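Local coordinates for protein GCN5-related N-acetyltransferase (Anabaena variabilis, PDB 2OZG) that binds coenzyme A and probably transfers acetyl groups to amines, perhaps of aminoglycosides, as a GCN5-related N-acetyltransferase, at residues Glu298-Pro303 against Gln383-Glu388; Gln70-Gln75 against Asp284-Arg289; Ser227-Arg232 against Asp257-Lys262; Thr200-Leu205 against Phe218-Thr223. One frame throughout, in Å; residues are numbered along the deposited sequence.

Contact 1: Glu298-Pro303 against Gln383-Glu388; sequences EARGYP and QIFAGE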
# COMPACT_ATOMS: atom_id res chain seq x y z
N GLU A 298 -1.24 -23.35 -45.79
CA GLU A 298 -1.46 -22.79 -47.12
C GLU A 298 -2.10 -21.42 -47.10
O GLU A 298 -1.93 -20.64 -48.03
CB GLU A 298 -2.28 -23.76 -48.00
CG GLU A 298 -1.53 -25.06 -48.29
CD GLU A 298 -2.22 -25.94 -49.27
OE1 GLU A 298 -3.47 -25.80 -49.35
OE2 GLU A 298 -1.50 -26.75 -49.93
N ALA A 299 -2.79 -21.07 -46.02
CA ALA A 299 -3.44 -19.77 -45.95
C ALA A 299 -2.54 -18.65 -45.48
O ALA A 299 -2.80 -17.49 -45.77
CB ALA A 299 -4.66 -19.86 -45.07
N ARG A 300 -1.46 -18.99 -44.79
CA ARG A 300 -0.52 -18.03 -44.20
C ARG A 300 0.38 -17.40 -45.24
O ARG A 300 0.65 -18.04 -46.26
CB ARG A 300 0.39 -18.82 -43.25
CG ARG A 300 1.22 -18.03 -42.27
CD ARG A 300 2.20 -18.95 -41.66
NE ARG A 300 3.00 -18.40 -40.58
CZ ARG A 300 4.09 -17.67 -40.74
NH1 ARG A 300 4.49 -17.29 -41.94
NH2 ARG A 300 4.77 -17.28 -39.68
N GLY A 301 0.83 -16.16 -45.01
CA GLY A 301 1.88 -15.56 -45.83
C GLY A 301 3.25 -16.00 -45.33
O GLY A 301 3.42 -16.27 -44.13
N TYR A 302 4.24 -16.00 -46.23
CA TYR A 302 5.61 -16.37 -45.90
C TYR A 302 6.54 -15.28 -46.36
O TYR A 302 6.22 -14.53 -47.30
CB TYR A 302 5.96 -17.71 -46.55
CG TYR A 302 5.15 -18.83 -45.93
CD1 TYR A 302 5.55 -19.42 -44.77
CD2 TYR A 302 3.90 -19.18 -46.44
CE1 TYR A 302 4.79 -20.39 -44.15
CE2 TYR A 302 3.11 -20.13 -45.81
CZ TYR A 302 3.57 -20.75 -44.69
OH TYR A 302 2.84 -21.71 -44.04
N PRO A 303 7.72 -15.18 -45.73
CA PRO A 303 8.61 -14.12 -46.17
C PRO A 303 9.09 -14.32 -47.59
O PRO A 303 9.32 -15.45 -48.00
CB PRO A 303 9.81 -14.23 -45.21
CG PRO A 303 9.38 -15.08 -44.10
CD PRO A 303 8.33 -16.00 -44.67
N GLN A 383 13.85 -19.96 -41.37
CA GLN A 383 13.68 -19.09 -42.52
C GLN A 383 12.19 -18.92 -42.86
O GLN A 383 11.71 -17.79 -43.10
CB GLN A 383 14.41 -19.69 -43.73
CG GLN A 383 15.95 -19.73 -43.58
CD GLN A 383 16.63 -20.54 -44.65
OE1 GLN A 383 16.00 -21.39 -45.28
NE2 GLN A 383 17.93 -20.32 -44.83
N ILE A 384 11.46 -20.04 -42.86
CA ILE A 384 10.01 -20.05 -43.19
C ILE A 384 9.14 -19.24 -42.23
O ILE A 384 8.25 -18.46 -42.66
CB ILE A 384 9.48 -21.51 -43.26
CG1 ILE A 384 10.12 -22.24 -44.44
CG2 ILE A 384 7.96 -21.61 -43.41
CD1 ILE A 384 9.90 -23.74 -44.47
N PHE A 385 9.35 -19.45 -40.93
CA PHE A 385 8.42 -18.89 -39.93
C PHE A 385 8.85 -17.60 -39.27
O PHE A 385 8.15 -17.12 -38.40
CB PHE A 385 8.08 -19.94 -38.86
CG PHE A 385 7.32 -21.13 -39.42
CD1 PHE A 385 5.95 -21.01 -39.73
CD2 PHE A 385 7.95 -22.35 -39.62
CE1 PHE A 385 5.25 -22.07 -40.30
CE2 PHE A 385 7.25 -23.44 -40.20
CZ PHE A 385 5.91 -23.29 -40.52
N ALA A 386 9.96 -17.03 -39.72
CA ALA A 386 10.51 -15.79 -39.13
C ALA A 386 9.51 -14.67 -39.34
O ALA A 386 8.84 -14.64 -40.37
CB ALA A 386 11.82 -15.43 -39.81
N GLY A 387 9.42 -13.77 -38.38
CA GLY A 387 8.47 -12.70 -38.48
C GLY A 387 8.42 -11.86 -37.23
O GLY A 387 9.01 -12.19 -36.21
N GLU A 388 7.72 -10.75 -37.31
CA GLU A 388 7.56 -9.87 -36.20
C GLU A 388 6.79 -10.64 -35.10
O GLU A 388 5.93 -11.48 -35.40
CB GLU A 388 6.83 -8.57 -36.62
CG GLU A 388 7.64 -7.70 -37.64
CD GLU A 388 7.00 -6.33 -37.93
OE1 GLU A 388 5.95 -6.05 -37.30
OE2 GLU A 388 7.54 -5.54 -38.76
O HOH W 1 7.07 -16.37 -41.50
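The CA atoms of Tyr302 and Ile384 come nearest, 6.3 Å apart, where the extended chain that follows helix 293-299 passes the end of helix 375-385. Arg300 is the first residue to leave the helical conformation, and from there its side chain runs out, CG opposite the backbone N (chi1 -166°) and straight as far as NE, until the guanidinium reaches Phe385. Phe385 CD1 lies over one guanidinium face, 3.9 Å from Arg300 NH2, with the two planes almost perpendicular at 87°. One water joins the segments: it accepts from Arg300 NH1 at 2.8 Å and donates to the carbonyl oxygens of Ile384, in helix 375-385, and of Ala386. Arg300 NH2 is hydrogen-bonded to Tyr356 O, and the guanidinium makes a cation-pi contact with the Tyr356 ring. Apolar contact centres on Ile384 CG2, 3.5 Å from Tyr302 CE1; the same methyl sits over the centre of the Phe385 ring. Pro303 CD comes 3.2 Å from Ile384 O. Within the sterol carrier protein-like domain, Tyr302, Ile384 and Phe385 pack against strand 324-331, and Ile384 and Phe385 also touch Leu310 of strand 308-315.

Contact 2: Gln70-Gln75 against Asp284-Arg289; sequences QWWGGQ and DRWMLR
Two strands from the two acetyltransferase (GNAT) family regions, 58-72 and 279-290, meet here through their side chains, their short segments running nearly at right angles (83°) with axes 12.6 Å apart. The first strand ends at Trp72 and turns back through a type I' beta turn, Trp72 to Gln75, whose two glycines adopt positive phi. At the end of this strand, Gln70 and Trp72 both point toward Trp286 and Leu288. The indoles of Trp72 and Trp286 approach from opposite directions and meet at their six-membered rings, CH2 to CH2 at 3.6 Å, with Trp72 arriving at the edge of Trp286. Trp286 is placed there by a chi1 of 38°, which sets CG between its own backbone N and carbonyl carbon. Gln70 NE2 lies 3.4 Å from Trp286 CH2, the amide turned 40° from the indole plane, and this nitrogen is hydrogen-bonded to Gly180 O. Leu288 CD1 touches Trp72 CZ2 at 3.9 Å. All four side chains are buried, with Trp72 also meeting the rings of His179 and Tyr356 edge-to-face. The Gln70 amide is further fixed by Trp72 NE1, which donates to Gln70 OE1 at 2.8 Å from above the carbonyl plane.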
# COMPACT_ATOMS: atom_id res chain seq x y z
N GLN A 70 -7.66 -13.78 -39.08
CA GLN A 70 -6.44 -13.35 -38.40
C GLN A 70 -5.36 -13.14 -39.46
O GLN A 70 -5.21 -13.97 -40.36
CB GLN A 70 -5.97 -14.40 -37.39
CG GLN A 70 -5.08 -13.82 -36.35
CD GLN A 70 -4.83 -14.69 -35.19
OE1 GLN A 70 -4.91 -15.92 -35.30
NE2 GLN A 70 -4.40 -14.07 -34.06
N TRP A 71 -4.62 -12.04 -39.34
CA TRP A 71 -3.57 -11.72 -40.32
C TRP A 71 -2.19 -12.35 -39.97
O TRP A 71 -1.57 -11.94 -39.01
CB TRP A 71 -3.49 -10.22 -40.49
CG TRP A 71 -4.74 -9.60 -41.03
CD1 TRP A 71 -5.76 -9.06 -40.27
CD2 TRP A 71 -5.15 -9.44 -42.40
NE1 TRP A 71 -6.74 -8.60 -41.07
CE2 TRP A 71 -6.41 -8.82 -42.38
CE3 TRP A 71 -4.56 -9.74 -43.63
CZ2 TRP A 71 -7.10 -8.46 -43.57
CZ3 TRP A 71 -5.26 -9.45 -44.78
CH2 TRP A 71 -6.50 -8.81 -44.75
N TRP A 72 -1.74 -13.33 -40.77
CA TRP A 72 -0.45 -14.01 -40.55
C TRP A 72 0.36 -13.85 -41.84
O TRP A 72 -0.09 -14.27 -42.92
CB TRP A 72 -0.65 -15.52 -40.23
CG TRP A 72 -1.41 -15.78 -38.92
CD1 TRP A 72 -2.73 -16.16 -38.75
CD2 TRP A 72 -0.89 -15.53 -37.61
NE1 TRP A 72 -3.02 -16.26 -37.39
CE2 TRP A 72 -1.89 -15.86 -36.69
CE3 TRP A 72 0.38 -15.14 -37.14
CZ2 TRP A 72 -1.68 -15.76 -35.32
CZ3 TRP A 72 0.58 -14.99 -35.82
CH2 TRP A 72 -0.44 -15.31 -34.91
N GLY A 73 1.53 -13.27 -41.71
CA GLY A 73 2.41 -12.98 -42.80
C GLY A 73 1.69 -12.16 -43.87
O GLY A 73 1.95 -12.30 -45.05
N GLY A 74 0.74 -11.34 -43.44
CA GLY A 74 0.02 -10.46 -44.32
C GLY A 74 -1.10 -11.04 -45.13
O GLY A 74 -1.59 -10.37 -46.03
N GLN A 75 -1.50 -12.27 -44.81
CA GLN A 75 -2.61 -12.93 -45.47
C GLN A 75 -3.67 -13.17 -44.42
O GLN A 75 -3.35 -13.45 -43.26
CB GLN A 75 -2.15 -14.27 -46.02
CG GLN A 75 -1.10 -14.16 -47.14
CD GLN A 75 -1.61 -13.43 -48.36
OE1 GLN A 75 -2.70 -13.70 -48.86
NE2 GLN A 75 -0.82 -12.50 -48.83
N ASP A 284 -0.54 -10.80 -21.40
CA ASP A 284 -1.21 -12.07 -21.53
C ASP A 284 -0.76 -12.74 -22.81
O ASP A 284 -0.43 -12.06 -23.79
CB ASP A 284 -2.72 -11.85 -21.62
CG ASP A 284 -3.33 -11.45 -20.30
OD1 ASP A 284 -3.66 -12.36 -19.51
OD2 ASP A 284 -3.52 -10.24 -20.06
N ARG A 285 -0.66 -14.06 -22.79
CA ARG A 285 -0.49 -14.78 -24.01
C ARG A 285 -1.79 -15.46 -24.36
O ARG A 285 -2.35 -16.19 -23.59
CB ARG A 285 0.64 -15.79 -23.96
CG ARG A 285 1.98 -15.12 -23.81
CD ARG A 285 3.10 -16.13 -23.62
NE ARG A 285 4.34 -15.41 -23.40
CZ ARG A 285 5.46 -15.96 -22.95
NH1 ARG A 285 5.52 -17.26 -22.71
NH2 ARG A 285 6.51 -15.17 -22.71
N TRP A 286 -2.25 -15.20 -25.58
CA TRP A 286 -3.33 -15.92 -26.13
C TRP A 286 -2.83 -17.20 -26.78
O TRP A 286 -1.63 -17.36 -27.11
CB TRP A 286 -4.16 -15.06 -27.09
CG TRP A 286 -3.43 -14.11 -27.94
CD1 TRP A 286 -3.13 -12.80 -27.64
CD2 TRP A 286 -2.95 -14.33 -29.26
NE1 TRP A 286 -2.47 -12.22 -28.69
CE2 TRP A 286 -2.41 -13.11 -29.72
CE3 TRP A 286 -2.93 -15.45 -30.12
CZ2 TRP A 286 -1.86 -12.96 -31.00
CZ3 TRP A 286 -2.40 -15.30 -31.37
CH2 TRP A 286 -1.87 -14.05 -31.80
N MSE A 287 -3.78 -18.11 -27.02
CA MSE A 287 -3.45 -19.39 -27.53
C MSE A 287 -4.07 -19.63 -28.83
O MSE A 287 -5.14 -19.08 -29.15
CB MSE A 287 -3.94 -20.41 -26.54
CG MSE A 287 -3.21 -20.43 -25.21
SE MSE A 287 -3.81 -21.93 -24.07
CE MSE A 287 -2.04 -22.62 -23.46
N LEU A 288 -3.46 -20.53 -29.59
CA LEU A 288 -3.94 -20.90 -30.94
C LEU A 288 -4.00 -22.42 -31.10
O LEU A 288 -3.14 -23.14 -30.60
CB LEU A 288 -2.97 -20.32 -31.99
CG LEU A 288 -3.38 -20.49 -33.47
CD1 LEU A 288 -3.23 -19.25 -34.34
CD2 LEU A 288 -2.65 -21.70 -34.11
N ARG A 289 -5.02 -22.88 -31.81
CA ARG A 289 -5.14 -24.26 -32.15
C ARG A 289 -5.04 -24.37 -33.66
O ARG A 289 -5.77 -23.67 -34.41
CB ARG A 289 -6.49 -24.82 -31.67
CG ARG A 289 -6.42 -26.32 -31.17
CD ARG A 289 -6.20 -27.37 -32.23
NE ARG A 289 -6.20 -28.69 -31.60
CZ ARG A 289 -6.02 -29.83 -32.25
NH1 ARG A 289 -5.79 -29.83 -33.56
NH2 ARG A 289 -6.00 -30.96 -31.57

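Contact 3: Ser227-Arg232 against Asp257-Lys262; sequences SILRIR and DKVTWK
The Arg230 guanidinium has Ile228 CD1 over one face, 3.6 Å above its plane, and a water at its edge that accepts from NH1 and also hydrogen-bonds to Thr260 OG1. Arg230 and Thr260 lie alongside each other, pointing the same way, while Arg230 NE pairs with Glu221 at a modelled separation too short to be taken literally. Ile228 CD1 also reaches Thr260 CG2 at 3.9 Å. Leu229, Ile231 and Val259 pack together, with Ile231 CD1 3.8 Å from Val259 CG1. Where the strands begin, Asp257 OD2 accepts from Ser227 N at 2.8 Å in a nearly straight bond (169°), while Ser227 OG accepts from Asp257 N at 2.9 Å. With chi1 at 63°, this hydroxyl is turned to Asp257 N and also bonds to Gln255 O. Replacing Ser227 by valine would probably leave Asp257 N with little more than its weak bond to Ser227 O and take a partner from Gln255 O. Backbone bonds then run in parallel register, Leu229 N to Lys258 O, Thr260 N to Leu229 O (3.0 Å) and Ile231 N to Thr260 O (2.8 Å). Two neighbouring parallel strands joined through helix 239-250 form a beta-alpha-beta crossover within the second GNAT region.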
# COMPACT_ATOMS: atom_id res chain seq x y z
N SER A 227 -6.32 10.13 -12.03
CA SER A 227 -7.04 10.10 -13.28
C SER A 227 -6.31 9.28 -14.34
O SER A 227 -5.10 9.20 -14.41
CB SER A 227 -7.34 11.49 -13.80
OG SER A 227 -6.14 12.16 -14.05
N ILE A 228 -7.10 8.65 -15.16
CA ILE A 228 -6.53 7.75 -16.17
C ILE A 228 -7.29 7.84 -17.48
O ILE A 228 -8.51 7.97 -17.51
CB ILE A 228 -6.55 6.32 -15.62
CG1 ILE A 228 -5.90 5.36 -16.56
CG2 ILE A 228 -8.02 5.84 -15.38
CD1 ILE A 228 -5.42 4.07 -15.81
N LEU A 229 -6.53 7.80 -18.55
CA LEU A 229 -7.08 7.79 -19.86
C LEU A 229 -6.72 6.44 -20.41
O LEU A 229 -5.53 6.09 -20.49
CB LEU A 229 -6.48 8.93 -20.67
CG LEU A 229 -7.01 9.11 -22.10
CD1 LEU A 229 -6.87 10.58 -22.54
CD2 LEU A 229 -6.40 8.19 -23.11
N ARG A 230 -7.72 5.66 -20.75
CA ARG A 230 -7.46 4.28 -21.22
C ARG A 230 -7.71 4.20 -22.72
O ARG A 230 -8.86 4.31 -23.16
CB ARG A 230 -8.37 3.30 -20.49
CG ARG A 230 -8.36 3.40 -18.96
CD ARG A 230 -9.28 2.33 -18.33
NE ARG A 230 -9.40 2.46 -16.88
CZ ARG A 230 -8.58 1.86 -16.01
NH1 ARG A 230 -7.55 1.17 -16.42
NH2 ARG A 230 -8.76 2.02 -14.71
N ILE A 231 -6.63 4.04 -23.51
CA ILE A 231 -6.75 3.92 -24.93
C ILE A 231 -7.13 2.46 -25.25
O ILE A 231 -6.36 1.55 -25.01
CB ILE A 231 -5.44 4.31 -25.64
CG1 ILE A 231 -5.10 5.79 -25.40
CG2 ILE A 231 -5.55 4.06 -27.13
CD1 ILE A 231 -3.71 6.23 -25.87
N ARG A 232 -8.31 2.25 -25.84
CA ARG A 232 -8.74 0.87 -26.14
C ARG A 232 -8.41 0.43 -27.54
O ARG A 232 -8.32 -0.76 -27.78
CB ARG A 232 -10.21 0.64 -25.87
CG ARG A 232 -11.11 1.67 -26.45
CD ARG A 232 -12.61 1.43 -26.14
NE ARG A 232 -12.94 1.47 -24.72
CZ ARG A 232 -14.16 1.18 -24.24
NH1 ARG A 232 -15.15 0.83 -25.06
NH2 ARG A 232 -14.40 1.24 -22.97
N ASP A 257 -3.44 11.99 -15.09
CA ASP A 257 -2.18 11.54 -14.47
C ASP A 257 -1.46 10.41 -15.23
O ASP A 257 -0.25 10.43 -15.38
CB ASP A 257 -2.48 10.99 -13.07
CG ASP A 257 -3.11 12.03 -12.15
OD1 ASP A 257 -2.65 13.18 -12.20
OD2 ASP A 257 -4.08 11.70 -11.43
N LYS A 258 -2.21 9.44 -15.72
CA LYS A 258 -1.65 8.24 -16.36
C LYS A 258 -2.41 7.86 -17.61
O LYS A 258 -3.64 8.00 -17.64
CB LYS A 258 -1.77 7.12 -15.32
CG LYS A 258 -1.24 5.82 -15.65
CD LYS A 258 -1.28 4.87 -14.43
CE LYS A 258 -0.17 5.18 -13.42
NZ LYS A 258 -0.02 4.07 -12.42
N VAL A 259 -1.69 7.37 -18.62
CA VAL A 259 -2.29 6.88 -19.84
C VAL A 259 -1.90 5.42 -20.02
O VAL A 259 -0.72 5.02 -19.76
CB VAL A 259 -1.81 7.63 -21.10
CG1 VAL A 259 -2.41 6.98 -22.36
CG2 VAL A 259 -2.17 9.10 -21.05
N THR A 260 -2.87 4.60 -20.44
CA THR A 260 -2.60 3.22 -20.82
C THR A 260 -3.00 2.95 -22.27
O THR A 260 -3.92 3.59 -22.82
CB THR A 260 -3.39 2.19 -19.96
OG1 THR A 260 -4.80 2.32 -20.24
CG2 THR A 260 -3.16 2.41 -18.50
N TRP A 261 -2.27 2.06 -22.90
CA TRP A 261 -2.60 1.59 -24.24
C TRP A 261 -2.14 0.15 -24.40
O TRP A 261 -1.20 -0.32 -23.70
CB TRP A 261 -1.97 2.48 -25.31
CG TRP A 261 -0.51 2.32 -25.53
CD1 TRP A 261 0.07 1.73 -26.61
CD2 TRP A 261 0.60 2.79 -24.70
NE1 TRP A 261 1.44 1.78 -26.49
CE2 TRP A 261 1.79 2.38 -25.33
CE3 TRP A 261 0.70 3.46 -23.47
CZ2 TRP A 261 3.07 2.69 -24.81
CZ3 TRP A 261 1.93 3.72 -22.95
CH2 TRP A 261 3.09 3.35 -23.61
N LYS A 262 -2.69 -0.52 -25.40
CA LYS A 262 -2.29 -1.91 -25.71
C LYS A 262 -1.38 -1.90 -26.93
O LYS A 262 -1.62 -1.21 -27.89
CB LYS A 262 -3.51 -2.79 -25.93
CG LYS A 262 -4.33 -2.89 -24.65
CD LYS A 262 -5.55 -3.82 -24.79
CE LYS A 262 -5.14 -5.26 -24.93
NZ LYS A 262 -6.41 -6.04 -25.03
O HOH W 2 -6.27 0.32 -19.02
O HOH W 3 -5.09 0.18 -26.79
O HOH W 4 -5.36 0.74 -22.33

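Contact 4: Thr200-Leu205 against Phe218-Thr223; sequences TLYSYL and FTQERT
Tyr202 and Phe218 bind each other through both backbone groups: Tyr202 N donates to Phe218 O and Phe218 N to Tyr202 O, each at 2.8 Å and close to straight. This is an antiparallel hydrogen-bonded pair. Toward Thr200 the strands part, and a water accepts from Gln220 N at 2.8 Å; it is modelled implausibly close to Thr200 O, so that side of the bridge is doubtful. A second water links Tyr202 OH to Gln220 OE1, to which it donates at 3.0 Å; the other end of that amide, NE2, is hydrogen-bonded to Gln255. The pair belongs to the beta hairpin of strands 202-206 and 211-222 in the second GNAT region, where Tyr202, Tyr204 and Phe218 gather into an aromatic cluster. With chi1 at 72°, Phe218 brings its ring against Tyr202, whose CB makes a CH-pi contact over the ring face, 3.5 Å from the Phe218 centroid. The Tyr202 ring is nearly parallel to that of Phe218 (planes at 22°), but the two are offset with little overlap. The ring edges of Tyr204 and Phe218 meet, CE1 to CE2 at 3.8 Å. A serine in place of Phe218 would probably open a gap against Tyr202 CB and take from Tyr204 CE1 the ring edge it meets. Thr200 CG2 sits over one face of the Tyr202 ring, 3.5 Å above its plane. Tyr204 OH is hydrogen-bonded to Gln29 and Glu90 of the third subunit.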
# COMPACT_ATOMS: atom_id res chain seq x y z
N THR A 200 -17.96 8.26 -21.16
CA THR A 200 -18.04 8.78 -22.49
C THR A 200 -16.91 8.14 -23.28
O THR A 200 -15.81 7.91 -22.76
CB THR A 200 -17.92 10.32 -22.50
OG1 THR A 200 -18.94 10.88 -21.66
CG2 THR A 200 -18.06 10.89 -23.92
N LEU A 201 -17.25 7.81 -24.52
CA LEU A 201 -16.32 7.21 -25.43
C LEU A 201 -15.81 8.32 -26.32
O LEU A 201 -16.59 9.09 -26.90
CB LEU A 201 -17.04 6.17 -26.27
CG LEU A 201 -16.15 5.32 -27.17
CD1 LEU A 201 -15.18 4.44 -26.36
CD2 LEU A 201 -17.00 4.47 -28.06
N TYR A 202 -14.51 8.43 -26.42
CA TYR A 202 -13.90 9.45 -27.27
C TYR A 202 -13.21 8.72 -28.43
O TYR A 202 -12.54 7.67 -28.26
CB TYR A 202 -12.90 10.27 -26.43
CG TYR A 202 -13.56 11.00 -25.31
CD1 TYR A 202 -14.24 12.21 -25.54
CD2 TYR A 202 -13.57 10.49 -24.03
CE1 TYR A 202 -14.88 12.87 -24.54
CE2 TYR A 202 -14.24 11.16 -22.99
CZ TYR A 202 -14.87 12.35 -23.25
OH TYR A 202 -15.52 13.01 -22.25
N SER A 203 -13.37 9.27 -29.61
CA SER A 203 -12.82 8.73 -30.86
C SER A 203 -12.33 9.91 -31.72
O SER A 203 -13.08 10.87 -31.95
CB SER A 203 -13.94 8.06 -31.64
OG SER A 203 -14.39 6.94 -30.98
N TYR A 204 -11.09 9.84 -32.18
CA TYR A 204 -10.51 10.89 -32.99
C TYR A 204 -9.83 10.22 -34.16
O TYR A 204 -9.26 9.15 -34.00
CB TYR A 204 -9.41 11.61 -32.16
CG TYR A 204 -9.96 12.55 -31.12
CD1 TYR A 204 -10.50 12.08 -29.93
CD2 TYR A 204 -9.91 13.93 -31.31
CE1 TYR A 204 -10.99 12.92 -29.01
CE2 TYR A 204 -10.44 14.81 -30.37
CZ TYR A 204 -10.99 14.30 -29.25
OH TYR A 204 -11.45 15.18 -28.30
N LEU A 205 -9.84 10.89 -35.29
CA LEU A 205 -9.06 10.53 -36.46
C LEU A 205 -7.82 11.41 -36.39
O LEU A 205 -7.89 12.57 -35.95
CB LEU A 205 -9.75 10.85 -37.78
CG LEU A 205 -11.04 10.08 -38.08
CD1 LEU A 205 -11.67 10.53 -39.44
CD2 LEU A 205 -10.89 8.53 -38.01
N PHE A 218 -10.72 6.06 -26.89
CA PHE A 218 -10.40 6.04 -25.49
C PHE A 218 -11.52 6.43 -24.57
O PHE A 218 -12.57 6.96 -24.98
CB PHE A 218 -9.13 6.87 -25.29
CG PHE A 218 -9.33 8.38 -25.44
CD1 PHE A 218 -9.75 9.14 -24.35
CD2 PHE A 218 -9.10 9.03 -26.64
CE1 PHE A 218 -9.98 10.50 -24.46
CE2 PHE A 218 -9.28 10.42 -26.74
CZ PHE A 218 -9.71 11.14 -25.62
N THR A 219 -11.31 6.11 -23.31
CA THR A 219 -12.20 6.52 -22.22
C THR A 219 -11.32 7.21 -21.16
O THR A 219 -10.08 7.11 -21.20
CB THR A 219 -12.95 5.34 -21.54
OG1 THR A 219 -12.00 4.39 -21.05
CG2 THR A 219 -13.91 4.65 -22.49
N GLN A 220 -11.94 7.94 -20.26
CA GLN A 220 -11.20 8.60 -19.21
C GLN A 220 -11.99 8.32 -17.96
O GLN A 220 -13.21 8.24 -18.02
CB GLN A 220 -11.25 10.12 -19.38
CG GLN A 220 -10.89 10.66 -20.72
CD GLN A 220 -10.88 12.17 -20.67
OE1 GLN A 220 -11.90 12.81 -20.32
NE2 GLN A 220 -9.74 12.74 -20.96
N GLU A 221 -11.32 8.32 -16.82
CA GLU A 221 -12.01 8.16 -15.55
C GLU A 221 -11.14 8.65 -14.45
O GLU A 221 -9.93 8.77 -14.62
CB GLU A 221 -12.37 6.69 -15.29
CG GLU A 221 -11.21 5.73 -15.44
CD GLU A 221 -11.60 4.26 -15.20
OE1 GLU A 221 -12.19 4.00 -14.14
OE2 GLU A 221 -11.30 3.40 -16.07
N ARG A 222 -11.76 8.94 -13.31
CA ARG A 222 -11.07 9.30 -12.08
C ARG A 222 -11.21 8.13 -11.13
O ARG A 222 -12.32 7.65 -10.92
CB ARG A 222 -11.69 10.51 -11.43
CG ARG A 222 -11.49 11.74 -12.24
CD ARG A 222 -11.85 13.00 -11.44
NE ARG A 222 -11.57 14.16 -12.27
CZ ARG A 222 -10.36 14.67 -12.47
NH1 ARG A 222 -9.29 14.17 -11.86
NH2 ARG A 222 -10.21 15.70 -13.27
N THR A 223 -10.10 7.69 -10.56
CA THR A 223 -10.08 6.56 -9.62
C THR A 223 -9.60 7.06 -8.26
O THR A 223 -9.53 8.28 -8.04
CB THR A 223 -9.16 5.45 -10.15
OG1 THR A 223 -7.78 5.82 -9.95
CG2 THR A 223 -9.44 5.17 -11.64
O HOH W 5 -14.66 8.41 -20.70
O HOH W 6 -14.74 12.04 -19.65

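Overall arrangement
Contacts 2 and 3 are buried, contact 2 near the middle of the chain, whereas contacts 1 and 4 are only partly so and lie on opposite sides of its centre. Contact 1 touches contact 2 directly: Gly301 N comes 3.0 Å from Trp72 O, a probable hydrogen bond joining the sterol carrier protein-like region to the first GNAT region. Contacts 3 and 4, their centres about 9 Å apart, lie side by side, strand 211-222 of contact 4 next to strand 227-236 of contact 3, both nested inside the loop closed by contact 2. Backbone pairing carries contact 3, while contact 4 adds an aromatic cluster to one hydrogen-bonded pair; side chains dominate contact 2, and a water and a guanidinium help to join contact 1.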